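Side-chain contacts in GEO10716p1 (PDB 7BTG), which probably acts as a protein arginine phosphatase in Drosophila, as a member of the low molecular weight protein tyrosine phosphatase family: residues 135-138 with 139-143; 146-149 with 150-153. The protein carries 1 engineered substitution. All coordinates share one frame; numbering follows the deposited sequence.

Interaction 1: residues 135-138 with 139-143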
loop_
_atom_site.group_PDB
_atom_site.type_symbol
_atom_site.label_atom_id
_atom_site.label_comp_id
_atom_site.label_asym_id
_atom_site.label_seq_id
_atom_site.Cartn_x
_atom_site.Cartn_y
_atom_site.Cartn_z
ATOM N N PHE A 135 -5.753 1.439 13.397
ATOM C CA PHE A 135 -6.198 1.814 12.062
ATOM C C PHE A 135 -6.062 3.313 11.843
ATOM O O PHE A 135 -5.738 3.755 10.737
ATOM C CB PHE A 135 -7.639 1.381 11.837
ATOM C CG PHE A 135 -7.776 -0.002 11.277
ATOM C CD1 PHE A 135 -7.818 -0.207 9.907
ATOM C CD2 PHE A 135 -7.868 -1.099 12.124
ATOM C CE1 PHE A 135 -7.946 -1.475 9.390
ATOM C CE2 PHE A 135 -7.985 -2.374 11.610
ATOM C CZ PHE A 135 -8.032 -2.558 10.239
ATOM N N ASN A 136 -6.284 4.109 12.892
ATOM C CA ASN A 136 -6.273 5.562 12.740
ATOM C C ASN A 136 -4.864 6.068 12.490
ATOM O O ASN A 136 -4.641 6.880 11.589
ATOM C CB ASN A 136 -6.881 6.234 13.975
ATOM C CG ASN A 136 -8.380 6.037 14.059
ATOM O OD1 ASN A 136 -9.073 6.041 13.038
ATOM N ND2 ASN A 136 -8.886 5.841 15.262
ATOM N N ALA A 137 -3.897 5.596 13.281
ATOM C CA ALA A 137 -2.505 5.927 13.004
ATOM C C ALA A 137 -2.102 5.506 11.591
ATOM O O ALA A 137 -1.456 6.274 10.864
ATOM C CB ALA A 137 -1.594 5.266 14.038
ATOM N N ALA A 138 -2.476 4.290 11.181
ATOM C CA ALA A 138 -2.079 3.816 9.859
ATOM C C ALA A 138 -2.700 4.668 8.765
ATOM O O ALA A 138 -2.048 4.980 7.759
ATOM C CB ALA A 138 -2.473 2.345 9.677
ATOM N N TYR A 139 -3.969 5.034 8.932
ATOM C CA TYR A 139 -4.617 5.865 7.933
ATOM C C TYR A 139 -3.866 7.176 7.758
ATOM O O TYR A 139 -3.624 7.611 6.627
ATOM C CB TYR A 139 -6.069 6.119 8.329
ATOM C CG TYR A 139 -6.761 7.099 7.413
ATOM C CD1 TYR A 139 -6.704 8.468 7.657
ATOM C CD2 TYR A 139 -7.468 6.664 6.307
ATOM C CE1 TYR A 139 -7.318 9.362 6.825
ATOM C CE2 TYR A 139 -8.087 7.561 5.467
ATOM C CZ TYR A 139 -8.007 8.907 5.732
ATOM O OH TYR A 139 -8.618 9.818 4.904
ATOM N N LEU A 140 -3.483 7.811 8.870
ATOM C CA LEU A 140 -2.791 9.097 8.803
ATOM C C LEU A 140 -1.406 8.947 8.185
ATOM O O LEU A 140 -1.026 9.740 7.314
ATOM C CB LEU A 140 -2.698 9.724 10.200
ATOM C CG LEU A 140 -4.027 10.148 10.864
ATOM C CD1 LEU A 140 -3.866 10.348 12.377
ATOM C CD2 LEU A 140 -4.642 11.411 10.223
ATOM N N GLN A 141 -0.641 7.934 8.618
ATOM C CA GLN A 141 0.654 7.662 7.994
ATOM C C GLN A 141 0.506 7.388 6.505
ATOM O O GLN A 141 1.329 7.837 5.700
ATOM C CB GLN A 141 1.339 6.467 8.653
ATOM C CG GLN A 141 2.183 6.739 9.871
ATOM C CD GLN A 141 2.491 5.445 10.640
ATOM O OE1 GLN A 141 1.592 4.678 10.957
ATOM N NE2 GLN A 141 3.768 5.200 10.922
ATOM N N ILE A 142 -0.521 6.637 6.120
ATOM C CA ILE A 142 -0.681 6.294 4.713
ATOM C C ILE A 142 -1.078 7.530 3.913
ATOM O O ILE A 142 -0.589 7.755 2.798
ATOM C CB ILE A 142 -1.699 5.147 4.550
ATOM C CG1 ILE A 142 -1.136 3.820 5.083
ATOM C CG2 ILE A 142 -2.057 4.974 3.103
ATOM C CD1 ILE A 142 -2.216 2.752 5.360
ATOM N N LEU A 143 -1.959 8.354 4.475
ATOM C CA LEU A 143 -2.399 9.560 3.782
ATOM C C LEU A 143 -1.232 10.518 3.546
ATOM O O LEU A 143 -0.998 10.952 2.414
ATOM C CB LEU A 143 -3.506 10.239 4.583
ATOM C CG LEU A 143 -4.080 11.521 3.995
ATOM C CD1 LEU A 143 -4.490 11.286 2.550
ATOM C CD2 LEU A 143 -5.260 11.938 4.835
#

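Interaction 2: residues 146-149 with 150-153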
loop_
_atom_site.group_PDB
_atom_site.type_symbol
_atom_site.label_atom_id
_atom_site.label_comp_id
_atom_site.label_asym_id
_atom_site.label_seq_id
_atom_site.Cartn_x
_atom_site.Cartn_y
_atom_site.Cartn_z
ATOM N N CYS A 146 1.225 8.972 0.922
ATOM C CA CYS A 146 0.774 9.116 -0.459
ATOM C C CYS A 146 0.857 10.572 -0.921
ATOM O O CYS A 146 1.162 10.850 -2.087
ATOM C CB CYS A 146 -0.666 8.612 -0.612
ATOM S SG CYS A 146 -0.915 6.831 -0.468
ATOM N N GLU A 147 0.539 11.515 -0.035
ATOM C CA GLU A 147 0.580 12.921 -0.428
ATOM C C GLU A 147 1.988 13.348 -0.810
ATOM O O GLU A 147 2.205 13.916 -1.885
ATOM C CB GLU A 147 0.050 13.790 0.699
ATOM C CG GLU A 147 -1.357 13.457 1.046
ATOM C CD GLU A 147 -2.145 14.650 1.430
ATOM O OE1 GLU A 147 -2.168 15.616 0.642
ATOM O OE2 GLU A 147 -2.719 14.625 2.537
ATOM N N ARG A 148 2.967 13.076 0.055
ATOM C CA ARG A 148 4.327 13.480 -0.287
ATOM C C ARG A 148 4.851 12.709 -1.485
ATOM O O ARG A 148 5.615 13.259 -2.282
ATOM C CB ARG A 148 5.241 13.329 0.928
ATOM C CG ARG A 148 4.764 14.199 2.064
ATOM C CD ARG A 148 5.818 14.521 3.062
ATOM N NE ARG A 148 5.249 15.334 4.131
ATOM C CZ ARG A 148 5.143 16.661 4.094
ATOM N NH1 ARG A 148 5.576 17.334 3.043
ATOM N NH2 ARG A 148 4.603 17.314 5.111
ATOM N N PHE A 149 4.422 11.459 -1.656
ATOM C CA PHE A 149 4.844 10.694 -2.823
ATOM C C PHE A 149 4.367 11.345 -4.117
ATOM O O PHE A 149 5.120 11.433 -5.094
ATOM C CB PHE A 149 4.338 9.254 -2.735
ATOM C CG PHE A 149 4.391 8.521 -4.054
ATOM C CD1 PHE A 149 3.225 8.189 -4.727
ATOM C CD2 PHE A 149 5.595 8.203 -4.630
ATOM C CE1 PHE A 149 3.258 7.521 -5.931
ATOM C CE2 PHE A 149 5.644 7.540 -5.850
ATOM C CZ PHE A 149 4.472 7.203 -6.500
ATOM N N LEU A 150 3.103 11.779 -4.154
ATOM C CA LEU A 150 2.578 12.388 -5.376
ATOM C C LEU A 150 3.283 13.707 -5.666
ATOM O O LEU A 150 3.629 13.998 -6.817
ATOM C CB LEU A 150 1.072 12.607 -5.247
ATOM C CG LEU A 150 0.112 11.419 -5.292
ATOM C CD1 LEU A 150 -1.233 11.868 -4.761
ATOM C CD2 LEU A 150 -0.031 10.884 -6.708
ATOM N N GLN A 151 3.513 14.502 -4.620
ATOM C CA GLN A 151 4.259 15.745 -4.733
ATOM C C GLN A 151 5.623 15.521 -5.353
ATOM O O GLN A 151 6.125 16.390 -6.072
ATOM C CB GLN A 151 4.396 16.372 -3.347
ATOM C CG GLN A 151 5.078 17.717 -3.312
ATOM C CD GLN A 151 5.894 17.928 -2.040
ATOM O OE1 GLN A 151 5.395 17.735 -0.930
ATOM N NE2 GLN A 151 7.159 18.315 -2.202
ATOM N N HIS A 152 6.232 14.357 -5.104
ATOM C CA HIS A 152 7.581 14.100 -5.594
ATOM C C HIS A 152 7.586 13.565 -7.015
ATOM O O HIS A 152 8.520 13.848 -7.770
ATOM C CB HIS A 152 8.305 13.114 -4.676
ATOM C CG HIS A 152 8.542 13.640 -3.292
ATOM N ND1 HIS A 152 7.756 14.621 -2.721
ATOM C CD2 HIS A 152 9.484 13.328 -2.368
ATOM C CE1 HIS A 152 8.199 14.887 -1.503
ATOM N NE2 HIS A 152 9.247 14.116 -1.265
ATOM N N TYR A 153 6.563 12.799 -7.402
ATOM C CA TYR A 153 6.556 12.230 -8.743
ATOM C C TYR A 153 6.211 13.281 -9.790
ATOM O O TYR A 153 6.719 13.219 -10.914
ATOM C CB TYR A 153 5.591 11.044 -8.809
ATOM C CG TYR A 153 5.070 10.735 -10.199
ATOM C CD1 TYR A 153 5.735 9.850 -11.043
ATOM C CD2 TYR A 153 3.905 11.337 -10.667
ATOM C CE1 TYR A 153 5.242 9.574 -12.320
ATOM C CE2 TYR A 153 3.414 11.076 -11.927
ATOM C CZ TYR A 153 4.078 10.196 -12.752
ATOM O OH TYR A 153 3.558 9.957 -14.012
#

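Interaction 1: residues 135-138 with 139-143
Ala138 and Ile142, one turn apart, make the apolar contact: the methyl CB of Ala138 lies 4.3 Å from Ile142 CD1. Ile142 CG1 points back along the helix, anti to its own carbonyl carbon (chi1 -70°), and passes 3.1 Å from Ala138 O. In the same way Leu140 CG comes within 3.4 Å of Asn136 O. Around these side chains run the i to i+4 backbone bonds of a regular alpha-helix. Ile142 N donates to Ala138 O at 2.8 Å, and Tyr139 N and Leu140 N bond likewise to Phe135 O and Asn136 O. The bond from Gln141 N to Ala137 O is almost straight, 176° at the hydrogen. This is helix 133-154, the last helix of this chain's low molecular weight phosphatase domain; its Ile142 packs on Ala17 and Ile20 of helix 13-27, while Tyr139 stacks on His60. Of the polar side chains, Gln141 brings OE1 to 3.4 Å from Ala137 O, two acceptors that do not bond. Its amide is held instead through NE2, which donates to the carbonyls of Ile122 and Asp120. An alanine here would lose that amide and is likely to leave both loop carbonyls without their donor.

Interaction 2: residues 146-149 with 150-153
The imidazole of His152 lies obliquely by the carbonyl of Arg148. Its ND1 is modelled 2.6 Å from Arg148 O at an angle too poor for a hydrogen bond, so the exact turn of the ring is doubtful there. CB of Gln151 sits at the edge of the same ring, in its plane. The ring turns back over the preceding turn because CG is anti to its own carbonyl carbon (chi1 -65°), which also brings CE1 to 4.1 Å from Arg148 CB. The side chains of Arg148 and Gln151 run side by side, pointing the same way, their guanidinium and amide planes 80° apart; NH1 and OE1 stay 4.0 Å apart, and the charged group has its salt bridge through NE to Glu144. The Phe149 ring swings away from this polar side, its CG anti to the backbone N (chi1 164°), and meets Phe83, Tyr81 and Tyr114 edge to face. Tyr153 likewise meets Trp33 edge to face.

Leu150 lies on the same buried side as Phe149, its CG 3.4 Å from Cys146 O, and with Cys146 it packs on helix 13-27, the two meeting Leu24. Backbone bonds Leu150 N to Cys146 O (3.0 Å) and Gln151 N to Glu147 O are regular helical ones. The amphipathic helix 133-154 is near its C-terminal end here, with buried Cys146, Phe149 and Leu150 on the inner side, Arg148, Gln151 and His152 on the outer one, and Tyr153 at the margin against Trp33. Beneath this split of polar from apolar groups, the backbone amide of His152 is shared weakly between Arg148 O and Phe149 O, at 3.1 Å each, while those of Leu150, Gln151 and Tyr153 are bonded regularly, the last to Phe149 O.

In the fold
Followed from the N terminus, the strands of the parallel sheet and the other helices precede both contacts in the sequence; both then fall on helix 133-154, the last helix. Interaction 1 comes first and interaction 2 after it, their centres about 16 Å apart. They run in series, without nesting or crossing, and neither closes a loop, since each joins adjoining stretches of one helix. What they tie together lies beside them: 135-143 meets helix 51-58, helix 13-27 and the loops around Asp120 and Ile122, whereas 146-153 meets helix 13-27 farther along, strand 81-84 and the loop holding Trp33. Helix 13-27 is therefore packed by both interactions.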